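Alr3699 protein (Nostoc sp., PDB 4XSO) belongs to the glycosyltransferases of the GT-B fold, built from two Rossmann-like domains, each with a parallel beta-sheet flanked by helices. Local coordinates at residues L224-A229 against H255-R260. Numbering follows the deposited sequence.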
loop_
_atom_site.group_PDB
_atom_site.type_symbol
_atom_site.label_atom_id
_atom_site.label_comp_id
_atom_site.label_asym_id
_atom_site.label_seq_id
_atom_site.Cartn_x
_atom_site.Cartn_y
_atom_site.Cartn_z
ATOM N N LEU A 224 34.140 -16.140 -24.295
ATOM C CA LEU A 224 34.280 -17.357 -25.078
ATOM C C LEU A 224 35.059 -17.078 -26.378
ATOM O O LEU A 224 35.906 -17.864 -26.778
ATOM C CB LEU A 224 32.898 -18.022 -25.348
ATOM C CG LEU A 224 32.913 -19.252 -26.275
ATOM C CD1 LEU A 224 33.743 -20.353 -25.654
ATOM C CD2 LEU A 224 31.474 -19.751 -26.499
ATOM N N ILE A 225 34.707 -15.995 -27.061
ATOM C CA ILE A 225 35.368 -15.600 -28.310
ATOM C C ILE A 225 36.888 -15.343 -28.067
ATOM O O ILE A 225 37.683 -15.951 -28.765
ATOM C CB ILE A 225 34.621 -14.422 -28.976
ATOM C CG1 ILE A 225 33.212 -14.896 -29.386
ATOM C CG2 ILE A 225 35.389 -13.935 -30.190
ATOM C CD1 ILE A 225 32.223 -13.776 -29.532
ATOM N N ASP A 226 37.276 -14.581 -27.022
ATOM C CA ASP A 226 38.715 -14.428 -26.711
ATOM C C ASP A 226 39.377 -15.779 -26.421
ATOM O O ASP A 226 40.438 -16.091 -26.939
ATOM C CB ASP A 226 38.928 -13.535 -25.518
ATOM C CG ASP A 226 38.747 -12.068 -25.818
ATOM O OD1 ASP A 226 38.866 -11.699 -26.981
ATOM O OD2 ASP A 226 38.461 -11.280 -24.867
ATOM N N ALA A 227 38.710 -16.650 -25.661
ATOM C CA ALA A 227 39.283 -17.971 -25.438
ATOM C C ALA A 227 39.415 -18.778 -26.741
ATOM O O ALA A 227 40.347 -19.557 -26.895
ATOM C CB ALA A 227 38.457 -18.756 -24.424
ATOM N N LEU A 228 38.493 -18.631 -27.688
ATOM C CA LEU A 228 38.579 -19.408 -28.926
ATOM C C LEU A 228 39.885 -19.086 -29.666
ATOM O O LEU A 228 40.524 -19.959 -30.229
ATOM C CB LEU A 228 37.377 -19.091 -29.827
ATOM C CG LEU A 228 36.733 -20.296 -30.505
ATOM C CD1 LEU A 228 36.469 -21.387 -29.489
ATOM C CD2 LEU A 228 35.426 -19.908 -31.195
ATOM N N ALA A 229 40.284 -17.828 -29.591
ATOM C CA ALA A 229 41.542 -17.364 -30.160
ATOM C C ALA A 229 42.706 -18.182 -29.655
ATOM O O ALA A 229 43.734 -18.220 -30.311
ATOM C CB ALA A 229 41.742 -15.891 -29.845
ATOM N N HIS A 255 30.502 -9.174 -33.344
ATOM C CA HIS A 255 30.836 -9.408 -34.758
ATOM C C HIS A 255 32.211 -8.860 -35.137
ATOM O O HIS A 255 32.984 -9.505 -35.878
ATOM C CB HIS A 255 29.741 -8.821 -35.658
ATOM C CG HIS A 255 28.483 -9.660 -35.735
ATOM N ND1 HIS A 255 28.482 -10.950 -36.204
ATOM C CD2 HIS A 255 27.181 -9.330 -35.579
ATOM C CE1 HIS A 255 27.249 -11.423 -36.255
ATOM N NE2 HIS A 255 26.435 -10.457 -35.879
ATOM N N GLN A 256 32.554 -7.709 -34.566
ATOM C CA GLN A 256 33.801 -7.028 -34.949
ATOM C C GLN A 256 34.930 -7.760 -34.326
ATOM O O GLN A 256 35.954 -8.046 -34.976
ATOM C CB GLN A 256 33.815 -5.589 -34.435
ATOM C CG GLN A 256 32.699 -4.739 -35.054
ATOM C CD GLN A 256 32.981 -3.241 -34.975
ATOM O OE1 GLN A 256 32.547 -2.554 -34.035
ATOM N NE2 GLN A 256 33.736 -2.736 -35.956
ATOM N N GLN A 257 34.720 -8.117 -33.049
ATOM C CA GLN A 257 35.703 -8.884 -32.289
ATOM C C GLN A 257 36.047 -10.166 -33.074
ATOM O O GLN A 257 37.233 -10.504 -33.291
ATOM C CB GLN A 257 35.160 -9.245 -30.860
ATOM C CG GLN A 257 36.094 -10.129 -30.031
ATOM C CD GLN A 257 35.507 -10.655 -28.724
ATOM O OE1 GLN A 257 34.322 -10.564 -28.493
ATOM N NE2 GLN A 257 36.348 -11.237 -27.883
ATOM N N ILE A 258 35.012 -10.933 -33.419
ATOM C CA ILE A 258 35.210 -12.161 -34.119
ATOM C C ILE A 258 36.016 -11.979 -35.441
ATOM O O ILE A 258 36.903 -12.748 -35.767
ATOM C CB ILE A 258 33.830 -12.797 -34.454
ATOM C CG1 ILE A 258 33.142 -13.335 -33.196
ATOM C CG2 ILE A 258 33.978 -13.887 -35.529
ATOM C CD1 ILE A 258 31.671 -13.519 -33.393
ATOM N N THR A 259 35.631 -11.010 -36.245
ATOM C CA THR A 259 36.415 -10.664 -37.447
ATOM C C THR A 259 37.825 -10.151 -37.083
ATOM O O THR A 259 38.796 -10.589 -37.633
ATOM C CB THR A 259 35.695 -9.594 -38.254
ATOM O OG1 THR A 259 34.491 -10.156 -38.805
ATOM C CG2 THR A 259 36.616 -9.103 -39.400
ATOM N N ARG A 260 37.952 -9.259 -36.124
ATOM C CA ARG A 260 39.311 -8.867 -35.688
ATOM C C ARG A 260 40.243 -10.054 -35.248
ATOM O O ARG A 260 41.468 -10.055 -35.512
ATOM C CB ARG A 260 39.168 -7.826 -34.584
ATOM C CG ARG A 260 40.476 -7.354 -33.936
ATOM C CD ARG A 260 40.244 -6.175 -32.953
ATOM N NE ARG A 260 39.363 -6.482 -31.811
ATOM C CZ ARG A 260 39.659 -7.294 -30.779
ATOM N NH1 ARG A 260 40.819 -7.935 -30.700
ATOM N NH2 ARG A 260 38.776 -7.481 -29.806
#
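Ile225 lays its CG2 methyl against the amide of Gln257, 3.6 Å from CD, in a contact between two neighbouring helices of the C-terminal Rossmann-like domain of a GT-B fold. Helices 221-228 and 248-260 follow successive strands of the parallel sheet; over 224-228 and 255-260 the axes run 4° from parallel, 10.2 Å apart at the closest. Nearer the sheet, Ile258 crosses Ile225 at about a right angle, its CG1 3.8 Å from Ile225 CG2 and its CD1 3.9 Å from Ile225 CD1. Ile258 also rests on Val267 and Phe269 of strand 267-271, while Leu224 and Leu228 pack on strand 235-240. Gln257 reaches across to helix 221-228: CG anti to the backbone N (chi1 176°) and an extended chain beyond it bring the amide to Asp226. There NE2 is gripped twice, by the backbone O of His222 and by Asp226. OE1 is buried without a polar partner. Asp226 is partly exposed, and Arg260 NH2 stands 5.1 Å from its OD1, too far for a salt bridge. Gln257 NE2 donates to Asp226 OD1 over 2.7 Å, a bent bond (130° at the hydrogen) that lies in the amide plane but reaches the oxygen from above the carboxylate plane.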